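PDB 6LJB: SUMO-1 cysteine protease S273R from African swine fever virus pig/Kenya/KEN-50/1950, which acts as a cysteine protease that probably matures the viral pp220 and pp62 polyproteins into core-shell proteins and weakens host innate immune responses. Local coordinates for residues K31-F36 and K58-Q63; L88-I93 and K167-I172; M115-I120 and C155-D160; Q229-P234 and E261-R266. All coordinates share one frame; numbering follows the deposited sequence.

Contact 1: residues K31-F36 and K58-Q63; sequences KELTSF and KAYAQQ
F36 and Y60 form an offset edge-to-face aromatic pair in the all-helical N-terminal region of the protein, where helix 55-62 packs against the kink joining the short helices 27-32 and 34-37. The edge of the F36 ring is presented to one face of Y60, with centroids 5.3 Å apart and planes inclined at 66°. CE2 of F36 comes nearest, 3.5 Å from Y60 CD2. With CG of Y60 anti to the backbone N (chi1 168°), the tyrosine ring swings across to the kink and offers F36 a face while its own rim meets L33. L33 sits at the kink itself: it leaves helical geometry after helix 27-32 and is at the N-cap position of the next helix. Its CD2 methyl touches both the rim of Y60 and, at 4.0 Å, A61 CB. L68 and I52 close over this apolar, buried side.

The other side is looser and polar. The carboxylate of E32 only approaches the phenol, OE1 of E32 staying 4.2 Å from OH of Y60, and both residues are partly exposed. Nothing polar bonds the two segments; apolar and aromatic packing holds them together. The backbone of E32 comes nearer than its side chain does, its carbonyl O lying at the tyrosine edge, 3.6 Å from Y60 CE2.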
loop_
_atom_site.group_PDB
_atom_site.type_symbol
_atom_site.label_atom_id
_atom_site.label_comp_id
_atom_site.label_asym_id
_atom_site.label_seq_id
_atom_site.Cartn_x
_atom_site.Cartn_y
_atom_site.Cartn_z
ATOM N N LYS A 31 -25.976 5.348 12.968
ATOM C CA LYS A 31 -27.070 5.620 13.891
ATOM C C LYS A 31 -27.476 4.398 14.703
ATOM O O LYS A 31 -28.085 4.554 15.766
ATOM C CB LYS A 31 -28.283 6.166 13.134
ATOM C CG LYS A 31 -28.417 7.674 13.235
ATOM C CD LYS A 31 -28.452 8.102 14.694
ATOM C CE LYS A 31 -28.010 9.544 14.866
ATOM N NZ LYS A 31 -27.914 9.918 16.305
ATOM N N GLU A 32 -27.155 3.191 14.232
ATOM C CA GLU A 32 -27.442 1.999 15.021
ATOM C C GLU A 32 -26.568 1.927 16.266
ATOM O O GLU A 32 -26.949 1.290 17.254
ATOM C CB GLU A 32 -27.254 0.744 14.170
ATOM C CG GLU A 32 -28.413 0.427 13.237
ATOM C CD GLU A 32 -29.527 -0.339 13.922
ATOM O OE1 GLU A 32 -29.445 -0.544 15.151
ATOM O OE2 GLU A 32 -30.485 -0.740 13.229
ATOM N N LEU A 33 -25.401 2.570 16.240
ATOM C CA LEU A 33 -24.464 2.555 17.356
ATOM C C LEU A 33 -24.219 3.959 17.901
ATOM O O LEU A 33 -23.160 4.235 18.466
ATOM C CB LEU A 33 -23.143 1.909 16.944
ATOM C CG LEU A 33 -23.198 0.471 16.429
ATOM C CD1 LEU A 33 -21.816 0.012 15.990
ATOM C CD2 LEU A 33 -23.762 -0.461 17.490
ATOM N N THR A 34 -25.197 4.857 17.742
ATOM C CA THR A 34 -25.014 6.234 18.190
ATOM C C THR A 34 -24.838 6.321 19.699
ATOM O O THR A 34 -24.174 7.239 20.193
ATOM C CB THR A 34 -26.195 7.100 17.743
ATOM O OG1 THR A 34 -26.026 8.435 18.237
ATOM C CG2 THR A 34 -27.508 6.533 18.266
ATOM N N SER A 35 -25.416 5.378 20.448
ATOM C CA SER A 35 -25.276 5.402 21.899
ATOM C C SER A 35 -23.825 5.195 22.312
ATOM O O SER A 35 -23.317 5.890 23.201
ATOM C CB SER A 35 -26.171 4.334 22.529
ATOM O OG SER A 35 -27.477 4.375 21.981
ATOM N N PHE A 36 -23.138 4.249 21.670
ATOM C CA PHE A 36 -21.742 3.988 21.999
ATOM C C PHE A 36 -20.800 4.959 21.298
ATOM O O PHE A 36 -19.716 5.245 21.818
ATOM C CB PHE A 36 -21.378 2.549 21.633
ATOM C CG PHE A 36 -22.466 1.554 21.926
ATOM C CD1 PHE A 36 -22.757 1.188 23.230
ATOM C CD2 PHE A 36 -23.192 0.981 20.896
ATOM C CE1 PHE A 36 -23.756 0.271 23.500
ATOM C CE2 PHE A 36 -24.193 0.064 21.160
ATOM C CZ PHE A 36 -24.474 -0.291 22.464
ATOM N N LYS A 58 -19.658 -5.278 20.004
ATOM C CA LYS A 58 -19.783 -6.410 19.096
ATOM C C LYS A 58 -20.941 -7.310 19.499
ATOM O O LYS A 58 -21.596 -7.902 18.636
ATOM C CB LYS A 58 -18.477 -7.200 19.061
ATOM C CG LYS A 58 -18.049 -7.621 17.669
ATOM C CD LYS A 58 -16.631 -8.163 17.675
ATOM C CE LYS A 58 -16.102 -8.316 16.260
ATOM N NZ LYS A 58 -16.104 -7.016 15.534
ATOM N N ALA A 59 -21.216 -7.418 20.801
ATOM C CA ALA A 59 -22.344 -8.227 21.248
ATOM C C ALA A 59 -23.667 -7.599 20.831
ATOM O O ALA A 59 -24.547 -8.281 20.295
ATOM C CB ALA A 59 -22.286 -8.417 22.763
ATOM N N TYR A 60 -23.820 -6.292 21.054
ATOM C CA TYR A 60 -25.084 -5.624 20.756
ATOM C C TYR A 60 -25.405 -5.681 19.266
ATOM O O TYR A 60 -26.469 -6.164 18.864
ATOM C CB TYR A 60 -25.036 -4.174 21.243
ATOM C CG TYR A 60 -26.183 -3.325 20.738
ATOM C CD1 TYR A 60 -27.430 -3.376 21.345
ATOM C CD2 TYR A 60 -26.019 -2.478 19.648
ATOM C CE1 TYR A 60 -28.481 -2.605 20.885
ATOM C CE2 TYR A 60 -27.064 -1.704 19.181
ATOM C CZ TYR A 60 -28.293 -1.771 19.802
ATOM O OH TYR A 60 -29.336 -1.001 19.340
ATOM N N ALA A 61 -24.489 -5.184 18.429
ATOM C CA ALA A 61 -24.768 -5.092 17.000
ATOM C C ALA A 61 -24.909 -6.464 16.353
ATOM O O ALA A 61 -25.634 -6.604 15.361
ATOM C CB ALA A 61 -23.673 -4.285 16.301
ATOM N N GLN A 62 -24.233 -7.482 16.889
ATOM C CA GLN A 62 -24.351 -8.818 16.318
ATOM C C GLN A 62 -25.630 -9.510 16.776
ATOM O O GLN A 62 -26.268 -10.222 15.991
ATOM C CB GLN A 62 -23.123 -9.656 16.673
ATOM C CG GLN A 62 -23.225 -11.117 16.287
ATOM C CD GLN A 62 -23.285 -12.023 17.497
ATOM O OE1 GLN A 62 -22.376 -12.031 18.327
ATOM N NE2 GLN A 62 -24.363 -12.785 17.612
ATOM N N GLN A 63 -26.026 -9.312 18.037
ATOM C CA GLN A 63 -27.351 -9.737 18.474
ATOM C C GLN A 63 -28.458 -8.873 17.882
ATOM O O GLN A 63 -29.637 -9.130 18.153
ATOM C CB GLN A 63 -27.439 -9.720 20.006
ATOM C CG GLN A 63 -26.445 -10.638 20.721
ATOM C CD GLN A 63 -26.943 -12.061 20.884
ATOM O OE1 GLN A 63 -27.894 -12.480 20.226
ATOM N NE2 GLN A 63 -26.302 -12.812 21.774
#

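Contact 2: residues L88-I93 and K167-I172; sequences LTNFNI and KHWVAI
The indole of W169 is sandwiched: the CD1 methyl of I93 sits over one face and the CG methylene of K167, from its own segment, over the opposite one, nearer its rim. At its edge lie L88 O and N90 OD1. The tryptophan starts strand 169-175 of the central sheet, whereas L88, N90 and I93 come from the start of helix 90-103 and the residues leading into it; T89 and N92 form its capping box. From I93 the CH-pi contact is nearly axial, CD1 standing 3.5 Å from the centroid of the five-membered ring of W169 and 18° off the normal. At the rim, NE1 of W169 donates to L88 O over 2.9 Å, the N-H pointing at it with an angle of 150°. The amide of N90 is turned almost at right angles to the indole and brings OD1 to 3.1 Å from W169 CH2.

Held on two faces and at its rim, the indole has little room to rotate, and the strand start that directly follows H168, a probable active-site residue, is joined to this helix. In the cap, T89 OG1 accepts from N92 N, while T89 N donates to N92 OD1 at 2.7 Å.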
loop_
_atom_site.group_PDB
_atom_site.type_symbol
_atom_site.label_atom_id
_atom_site.label_comp_id
_atom_site.label_asym_id
_atom_site.label_seq_id
_atom_site.Cartn_x
_atom_site.Cartn_y
_atom_site.Cartn_z
ATOM N N LEU A 88 7.184 -4.055 9.530
ATOM C CA LEU A 88 5.984 -4.305 8.745
ATOM C C LEU A 88 5.964 -5.748 8.260
ATOM O O LEU A 88 6.934 -6.228 7.664
ATOM C CB LEU A 88 5.907 -3.343 7.560
ATOM C CG LEU A 88 5.005 -2.124 7.768
ATOM C CD1 LEU A 88 5.467 -1.299 8.960
ATOM C CD2 LEU A 88 4.951 -1.272 6.511
ATOM N N THR A 89 4.856 -6.437 8.518
ATOM C CA THR A 89 4.716 -7.830 8.127
ATOM C C THR A 89 4.326 -7.928 6.654
ATOM O O THR A 89 4.106 -6.925 5.970
ATOM C CB THR A 89 3.685 -8.526 9.013
ATOM O OG1 THR A 89 2.389 -7.964 8.773
ATOM C CG2 THR A 89 4.038 -8.344 10.480
ATOM N N ASN A 90 4.249 -9.164 6.151
ATOM C CA ASN A 90 3.753 -9.370 4.796
ATOM C C ASN A 90 2.299 -8.937 4.672
ATOM O O ASN A 90 1.871 -8.489 3.603
ATOM C CB ASN A 90 3.902 -10.837 4.390
ATOM C CG ASN A 90 5.311 -11.360 4.586
ATOM O OD1 ASN A 90 6.277 -10.597 4.578
ATOM N ND2 ASN A 90 5.435 -12.670 4.759
ATOM N N PHE A 91 1.529 -9.054 5.757
ATOM C CA PHE A 91 0.131 -8.645 5.728
ATOM C C PHE A 91 -0.028 -7.136 5.831
ATOM O O PHE A 91 -0.998 -6.586 5.301
ATOM C CB PHE A 91 -0.644 -9.333 6.852
ATOM C CG PHE A 91 -0.801 -10.809 6.654
ATOM C CD1 PHE A 91 -1.818 -11.309 5.858
ATOM C CD2 PHE A 91 0.073 -11.697 7.254
ATOM C CE1 PHE A 91 -1.963 -12.667 5.668
ATOM C CE2 PHE A 91 -0.067 -13.055 7.069
ATOM C CZ PHE A 91 -1.086 -13.540 6.272
ATOM N N ASN A 92 0.903 -6.453 6.502
ATOM C CA ASN A 92 0.853 -4.995 6.541
ATOM C C ASN A 92 1.041 -4.397 5.154
ATOM O O ASN A 92 0.587 -3.276 4.895
ATOM C CB ASN A 92 1.919 -4.449 7.494
ATOM C CG ASN A 92 1.725 -4.920 8.920
ATOM O OD1 ASN A 92 2.691 -5.210 9.626
ATOM N ND2 ASN A 92 0.472 -5.002 9.351
ATOM N N ILE A 93 1.694 -5.125 4.255
ATOM C CA ILE A 93 2.013 -4.604 2.931
ATOM C C ILE A 93 0.960 -5.002 1.905
ATOM O O ILE A 93 0.519 -4.174 1.104
ATOM C CB ILE A 93 3.421 -5.073 2.511
ATOM C CG1 ILE A 93 4.466 -4.476 3.454
ATOM C CG2 ILE A 93 3.704 -4.696 1.065
ATOM C CD1 ILE A 93 5.872 -4.592 2.952
ATOM N N LYS A 167 14.547 -8.781 7.384
ATOM C CA LYS A 167 13.397 -8.475 6.535
ATOM C C LYS A 167 13.473 -7.007 6.135
ATOM O O LYS A 167 12.946 -6.124 6.815
ATOM C CB LYS A 167 12.097 -8.807 7.256
ATOM C CG LYS A 167 10.843 -8.578 6.431
ATOM C CD LYS A 167 9.733 -9.527 6.851
ATOM C CE LYS A 167 10.119 -10.972 6.572
ATOM N NZ LYS A 167 9.044 -11.928 6.952
ATOM N N HIS A 168 14.139 -6.745 5.014
ATOM C CA HIS A 168 14.309 -5.399 4.482
ATOM C C HIS A 168 13.431 -5.248 3.246
ATOM O O HIS A 168 13.547 -6.034 2.300
ATOM C CB HIS A 168 15.774 -5.129 4.145
ATOM C CG HIS A 168 16.034 -3.745 3.640
ATOM N ND1 HIS A 168 16.141 -2.654 4.475
ATOM C CD2 HIS A 168 16.210 -3.274 2.382
ATOM C CE1 HIS A 168 16.373 -1.571 3.754
ATOM N NE2 HIS A 168 16.418 -1.920 2.481
ATOM N N TRP A 169 12.564 -4.240 3.255
ATOM C CA TRP A 169 11.598 -4.046 2.184
ATOM C C TRP A 169 12.117 -3.065 1.143
ATOM O O TRP A 169 12.714 -2.037 1.477
ATOM C CB TRP A 169 10.266 -3.545 2.746
ATOM C CG TRP A 169 9.563 -4.540 3.615
ATOM C CD1 TRP A 169 9.335 -4.440 4.957
ATOM C CD2 TRP A 169 8.999 -5.790 3.203
ATOM N NE1 TRP A 169 8.657 -5.549 5.405
ATOM C CE2 TRP A 169 8.440 -6.393 4.347
ATOM C CE3 TRP A 169 8.907 -6.455 1.978
ATOM C CZ2 TRP A 169 7.801 -7.630 4.302
ATOM C CZ3 TRP A 169 8.274 -7.681 1.935
ATOM C CH2 TRP A 169 7.729 -8.257 3.089
ATOM N N VAL A 170 11.884 -3.395 -0.129
ATOM C CA VAL A 170 12.161 -2.511 -1.253
ATOM C C VAL A 170 10.930 -2.489 -2.148
ATOM O O VAL A 170 10.119 -3.416 -2.148
ATOM C CB VAL A 170 13.407 -2.941 -2.058
ATOM C CG1 VAL A 170 14.657 -2.847 -1.195
ATOM C CG2 VAL A 170 13.226 -4.350 -2.601
ATOM N N ALA A 171 10.800 -1.416 -2.922
ATOM C CA ALA A 171 9.598 -1.158 -3.701
ATOM C C ALA A 171 9.873 -1.269 -5.195
ATOM O O ALA A 171 10.945 -0.885 -5.673
ATOM C CB ALA A 171 9.032 0.230 -3.385
ATOM N N ILE A 172 8.893 -1.800 -5.923
ATOM C CA ILE A 172 8.901 -1.848 -7.380
ATOM C C ILE A 172 7.671 -1.102 -7.877
ATOM O O ILE A 172 6.548 -1.399 -7.453
ATOM C CB ILE A 172 8.912 -3.295 -7.908
ATOM C CG1 ILE A 172 10.324 -3.879 -7.849
ATOM C CG2 ILE A 172 8.367 -3.354 -9.331
ATOM C CD1 ILE A 172 11.293 -3.231 -8.817
#

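Contact 3: residues M115-I120 and C155-D160; sequences MDFERI and CVLNTD
This is a loop-against-strand-end contact, in which M115 folds over the turn that follows strand 152-158 and F117 leans on the strand itself. The methionine chain is bent at chi2 (46°) and again at chi3, so that its CE methyl curls back over the turn instead of running outward. There CE lies 3.2 Å from the carbonyl O of N158 and 3.7 Å from CA of T159, with the threonine CG2 methyl slightly farther off. On the backbone side a single, weak hydrogen bond joins the segments, M115 N to D160 O at 3.3 Å.

Strand 152-158 lies within the five-stranded sheet of the catalytic domain, between strands 107-109 and 169-175, and the turn at its end reaches the active site: T159 pairs with H168 through backbone hydrogen bonds. The 115-120 loop thus packs on a turn that also pairs with an assigned active-site residue. Helix 195-208 adds V197, which touches both M115 and F117.

Deeper in, the contact is apolar. The F117 side chain runs roughly at right angles to that of L157, and the ring atom CE2 of F117 meets the leucine methyl CD2 at 3.9 Å. The same L157 methyl is 4.2 Å from CE of M115, which lets one leucine branch serve both loop side chains. F117 is itself held by an edge-to-face contact with F124.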
loop_
_atom_site.group_PDB
_atom_site.type_symbol
_atom_site.label_atom_id
_atom_site.label_comp_id
_atom_site.label_asym_id
_atom_site.label_seq_id
_atom_site.Cartn_x
_atom_site.Cartn_y
_atom_site.Cartn_z
ATOM N N MET A 115 13.147 -12.634 -2.609
ATOM C CA MET A 115 14.226 -12.509 -3.580
ATOM C C MET A 115 14.554 -13.829 -4.271
ATOM O O MET A 115 15.533 -13.894 -5.024
ATOM C CB MET A 115 15.475 -11.940 -2.904
ATOM C CG MET A 115 16.347 -11.108 -3.828
ATOM S SD MET A 115 15.373 -9.943 -4.800
ATOM C CE MET A 115 14.763 -8.841 -3.527
ATOM N N ASP A 116 13.757 -14.873 -4.042
ATOM C CA ASP A 116 13.986 -16.187 -4.624
ATOM C C ASP A 116 13.069 -16.471 -5.810
ATOM O O ASP A 116 12.912 -17.633 -6.196
ATOM C CB ASP A 116 13.800 -17.271 -3.560
ATOM C CG ASP A 116 14.467 -16.920 -2.246
ATOM O OD1 ASP A 116 15.686 -16.655 -2.244
ATOM O OD2 ASP A 116 13.764 -16.901 -1.212
ATOM N N PHE A 117 12.468 -15.435 -6.401
ATOM C CA PHE A 117 11.414 -15.653 -7.386
ATOM C C PHE A 117 11.909 -16.304 -8.673
ATOM O O PHE A 117 11.081 -16.761 -9.467
ATOM C CB PHE A 117 10.697 -14.336 -7.705
ATOM C CG PHE A 117 11.595 -13.255 -8.240
ATOM C CD1 PHE A 117 11.917 -13.202 -9.587
ATOM C CD2 PHE A 117 12.090 -12.269 -7.401
ATOM C CE1 PHE A 117 12.729 -12.204 -10.083
ATOM C CE2 PHE A 117 12.904 -11.266 -7.893
ATOM C CZ PHE A 117 13.221 -11.234 -9.236
ATOM N N GLU A 118 13.222 -16.362 -8.902
ATOM C CA GLU A 118 13.738 -17.094 -10.052
ATOM C C GLU A 118 13.753 -18.600 -9.827
ATOM O O GLU A 118 13.849 -19.357 -10.798
ATOM C CB GLU A 118 15.148 -16.618 -10.402
ATOM C CG GLU A 118 15.194 -15.266 -11.085
ATOM C CD GLU A 118 16.569 -14.942 -11.633
ATOM O OE1 GLU A 118 17.541 -15.625 -11.244
ATOM O OE2 GLU A 118 16.677 -14.011 -12.457
ATOM N N ARG A 119 13.663 -19.047 -8.574
ATOM C CA ARG A 119 13.651 -20.466 -8.253
ATOM C C ARG A 119 12.417 -20.899 -7.477
ATOM O O ARG A 119 12.224 -22.104 -7.282
ATOM C CB ARG A 119 14.910 -20.841 -7.454
ATOM C CG ARG A 119 16.193 -20.271 -8.042
ATOM C CD ARG A 119 17.407 -20.566 -7.175
ATOM N NE ARG A 119 17.189 -20.219 -5.774
ATOM C CZ ARG A 119 17.126 -21.107 -4.787
ATOM N NH1 ARG A 119 17.273 -22.398 -5.047
ATOM N NH2 ARG A 119 16.922 -20.704 -3.540
ATOM N N ILE A 120 11.584 -19.962 -7.030
ATOM C CA ILE A 120 10.354 -20.256 -6.308
ATOM C C ILE A 120 9.230 -19.450 -6.944
ATOM O O ILE A 120 9.418 -18.282 -7.303
ATOM C CB ILE A 120 10.484 -19.929 -4.804
ATOM C CG1 ILE A 120 11.520 -20.843 -4.146
ATOM C CG2 ILE A 120 9.140 -20.048 -4.099
ATOM C CD1 ILE A 120 11.738 -20.561 -2.675
ATOM N N CYS A 155 4.736 -3.279 -6.355
ATOM C CA CYS A 155 5.069 -4.445 -5.552
ATOM C C CYS A 155 6.166 -4.074 -4.567
ATOM O O CYS A 155 6.969 -3.171 -4.820
ATOM C CB CYS A 155 5.519 -5.625 -6.422
ATOM S SG CYS A 155 5.795 -7.159 -5.506
ATOM N N VAL A 156 6.192 -4.780 -3.440
ATOM C CA VAL A 156 7.199 -4.585 -2.405
ATOM C C VAL A 156 7.844 -5.934 -2.119
ATOM O O VAL A 156 7.146 -6.904 -1.799
ATOM C CB VAL A 156 6.604 -3.984 -1.122
ATOM C CG1 VAL A 156 7.684 -3.814 -0.069
ATOM C CG2 VAL A 156 5.936 -2.651 -1.420
ATOM N N LEU A 157 9.167 -5.996 -2.232
ATOM C CA LEU A 157 9.913 -7.234 -2.069
ATOM C C LEU A 157 10.813 -7.168 -0.843
ATOM O O LEU A 157 11.129 -6.093 -0.325
ATOM C CB LEU A 157 10.764 -7.539 -3.308
ATOM C CG LEU A 157 10.075 -8.046 -4.578
ATOM C CD1 LEU A 157 9.401 -6.914 -5.338
ATOM C CD2 LEU A 157 11.074 -8.772 -5.466
ATOM N N ASN A 158 11.226 -8.346 -0.386
ATOM C CA ASN A 158 12.198 -8.486 0.689
ATOM C C ASN A 158 13.535 -8.904 0.090
ATOM O O ASN A 158 13.600 -9.864 -0.684
ATOM C CB ASN A 158 11.731 -9.517 1.718
ATOM C CG ASN A 158 12.620 -9.567 2.951
ATOM O OD1 ASN A 158 13.714 -9.003 2.974
ATOM N ND2 ASN A 158 12.151 -10.254 3.984
ATOM N N THR A 159 14.595 -8.186 0.454
ATOM C CA THR A 159 15.935 -8.460 -0.064
ATOM C C THR A 159 16.619 -9.628 0.641
ATOM O O THR A 159 17.804 -9.551 0.972
ATOM C CB THR A 159 16.787 -7.196 0.036
ATOM O OG1 THR A 159 16.713 -6.671 1.368
ATOM C CG2 THR A 159 16.294 -6.144 -0.947
ATOM N N ASP A 160 15.894 -10.716 0.878
ATOM C CA ASP A 160 16.467 -11.907 1.494
ATOM C C ASP A 160 15.680 -13.153 1.100
ATOM O O ASP A 160 14.906 -13.132 0.143
ATOM C CB ASP A 160 16.503 -11.768 3.017
ATOM C CG ASP A 160 16.972 -13.034 3.708
ATOM O OD1 ASP A 160 18.087 -13.505 3.396
ATOM O OD2 ASP A 160 16.230 -13.558 4.565
#

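Contact 4: residues Q229-P234 and E261-R266; sequences QTECGP and EMYKFR
The start of the nucleophile helix, 232-244, is joined to helix 259-269 by a buried salt bridge between E231 at the N-cap position and R266. The arginine, extended from CG to NE, grips the carboxylate side-on: NE reaches the syn lone pair of E231 OE1 at 2.9 Å, with an N-H angle of 160°, while NH2 meets OE2 at 2.8 Å from above the carboxylate plane. T230 OG1 donates to the anti lone pair of the same E231 OE2 at 2.7 Å, so this oxygen accepts from two donors. The edge of the Y263 ring meets the carboxylate crosswise, CD1 of Y263 lying 3.4 Å from E231 CD, and a water links Y263 OH to T230 OG1.

CG of P234 lies over one face of the R266 guanidinium, and P234 O is 3.4 Å from M262 SD. Elsewhere R266 NH1 donates to P81 O and G86 O. C232, the assigned nucleophile, points away from this packing, at the N-terminal end of its helix, as in Ulp1-type (SUMO-protease-like) cysteine proteases.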
loop_
_atom_site.group_PDB
_atom_site.type_symbol
_atom_site.label_atom_id
_atom_site.label_comp_id
_atom_site.label_asym_id
_atom_site.label_seq_id
_atom_site.Cartn_x
_atom_site.Cartn_y
_atom_site.Cartn_z
ATOM N N GLN A 229 16.513 1.387 11.741
ATOM C CA GLN A 229 16.499 -0.054 11.547
ATOM C C GLN A 229 15.107 -0.606 11.278
ATOM O O GLN A 229 14.965 -1.817 11.085
ATOM C CB GLN A 229 17.090 -0.755 12.778
ATOM C CG GLN A 229 18.482 -0.283 13.159
ATOM C CD GLN A 229 19.535 -0.720 12.163
ATOM O OE1 GLN A 229 19.441 -1.798 11.577
ATOM N NE2 GLN A 229 20.543 0.120 11.962
ATOM N N THR A 230 14.077 0.244 11.251
ATOM C CA THR A 230 12.699 -0.227 11.279
ATOM C C THR A 230 11.815 0.284 10.149
ATOM O O THR A 230 10.710 -0.244 9.981
ATOM C CB THR A 230 12.033 0.156 12.610
ATOM O OG1 THR A 230 11.952 1.584 12.712
ATOM C CG2 THR A 230 12.829 -0.385 13.790
ATOM N N GLU A 231 12.248 1.276 9.372
ATOM C CA GLU A 231 11.360 1.970 8.450
ATOM C C GLU A 231 11.468 1.468 7.015
ATOM O O GLU A 231 11.103 2.195 6.087
ATOM C CB GLU A 231 11.626 3.474 8.504
ATOM C CG GLU A 231 11.398 4.062 9.877
ATOM C CD GLU A 231 10.028 3.718 10.427
ATOM O OE1 GLU A 231 9.023 4.208 9.871
ATOM O OE2 GLU A 231 9.956 2.949 11.409
ATOM N N CYS A 232 11.943 0.237 6.811
ATOM C CA CYS A 232 12.017 -0.305 5.457
ATOM C C CYS A 232 10.633 -0.396 4.825
ATOM O O CYS A 232 10.456 -0.067 3.645
ATOM C CB CYS A 232 12.687 -1.679 5.478
ATOM S SG CYS A 232 14.249 -1.736 6.385
ATOM N N GLY A 233 9.641 -0.834 5.597
ATOM C CA GLY A 233 8.280 -0.942 5.127
ATOM C C GLY A 233 7.660 0.392 4.755
ATOM O O GLY A 233 7.216 0.592 3.620
ATOM N N PRO A 234 7.594 1.325 5.714
ATOM C CA PRO A 234 7.045 2.656 5.399
ATOM C C PRO A 234 7.725 3.342 4.227
ATOM O O PRO A 234 7.055 4.040 3.459
ATOM C CB PRO A 234 7.249 3.427 6.708
ATOM C CG PRO A 234 7.182 2.380 7.758
ATOM C CD PRO A 234 7.824 1.157 7.161
ATOM N N GLU A 261 10.007 11.326 8.948
ATOM C CA GLU A 261 8.833 11.422 8.091
ATOM C C GLU A 261 8.194 10.062 7.850
ATOM O O GLU A 261 7.002 9.997 7.530
ATOM C CB GLU A 261 9.200 12.076 6.758
ATOM C CG GLU A 261 9.743 13.490 6.892
ATOM C CD GLU A 261 10.138 14.093 5.558
ATOM O OE1 GLU A 261 9.235 14.434 4.765
ATOM O OE2 GLU A 261 11.354 14.215 5.299
ATOM N N MET A 262 8.959 8.976 7.994
ATOM C CA MET A 262 8.383 7.641 7.887
ATOM C C MET A 262 7.693 7.220 9.176
ATOM O O MET A 262 6.697 6.489 9.127
ATOM C CB MET A 262 9.464 6.629 7.505
ATOM C CG MET A 262 10.014 6.805 6.096
ATOM S SD MET A 262 8.744 6.694 4.819
ATOM C CE MET A 262 8.554 8.416 4.360
ATOM N N TYR A 263 8.210 7.656 10.329
ATOM C CA TYR A 263 7.463 7.510 11.575
ATOM C C TYR A 263 6.102 8.181 11.457
ATOM O O TYR A 263 5.072 7.611 11.835
ATOM C CB TYR A 263 8.242 8.121 12.743
ATOM C CG TYR A 263 9.631 7.566 12.979
ATOM C CD1 TYR A 263 9.954 6.259 12.645
ATOM C CD2 TYR A 263 10.618 8.356 13.554
ATOM C CE1 TYR A 263 11.225 5.758 12.870
ATOM C CE2 TYR A 263 11.888 7.866 13.780
ATOM C CZ TYR A 263 12.187 6.568 13.437
ATOM O OH TYR A 263 13.452 6.079 13.663
ATOM N N LYS A 264 6.086 9.404 10.920
ATOM C CA LYS A 264 4.846 10.153 10.768
ATOM C C LYS A 264 3.939 9.528 9.716
ATOM O O LYS A 264 2.711 9.589 9.843
ATOM C CB LYS A 264 5.175 11.603 10.407
ATOM C CG LYS A 264 4.034 12.594 10.548
ATOM C CD LYS A 264 4.462 13.952 10.004
ATOM C CE LYS A 264 3.323 14.955 9.999
ATOM N NZ LYS A 264 2.974 15.409 11.372
ATOM N N PHE A 265 4.519 8.919 8.678
ATOM C CA PHE A 265 3.720 8.288 7.633
ATOM C C PHE A 265 3.020 7.027 8.122
ATOM O O PHE A 265 2.036 6.603 7.506
ATOM C CB PHE A 265 4.600 7.969 6.421
ATOM C CG PHE A 265 3.861 7.319 5.281
ATOM C CD1 PHE A 265 2.801 7.964 4.667
ATOM C CD2 PHE A 265 4.234 6.068 4.821
ATOM C CE1 PHE A 265 2.122 7.372 3.617
ATOM C CE2 PHE A 265 3.558 5.470 3.771
ATOM C CZ PHE A 265 2.501 6.123 3.170
ATOM N N ARG A 266 3.499 6.424 9.214
ATOM C CA ARG A 266 2.824 5.254 9.767
ATOM C C ARG A 266 1.408 5.585 10.217
ATOM O O ARG A 266 0.520 4.727 10.152
ATOM C CB ARG A 266 3.633 4.683 10.932
ATOM C CG ARG A 266 4.947 4.039 10.521
ATOM C CD ARG A 266 5.795 3.699 11.736
ATOM N NE ARG A 266 6.947 2.873 11.389
ATOM C CZ ARG A 266 6.968 1.548 11.482
ATOM N NH1 ARG A 266 5.898 0.897 11.915
ATOM N NH2 ARG A 266 8.059 0.873 11.144
HETATM O O HOH W 1 13.493 3.686 14.526
#

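How the contacts relate
Contacts 2 and 4 hold H168 and C232 of the active site, and contact 3 borders it through T159; contact 1 stands apart in the N-terminal helices, its centre about 36 Å from that of contact 2. Contacts 2 and 3 share the central sheet: strands 152-158 and 169-175 are antiparallel neighbours, with V170 O 2.8 Å from L157 N. Contacts 2 and 4 meet at the probable catalytic centre, where H168 ND1 lies 2.8 Å from C232 SG and W169 CD1 packs 3.7 Å from G233 CA; H168 NE2 is hydrogen-bonded to N187 OD1. Contacts 3 and 4 do not touch, their nearest atoms being about 6 Å apart. Contact 2 therefore bridges the sheet and the nucleophile helix.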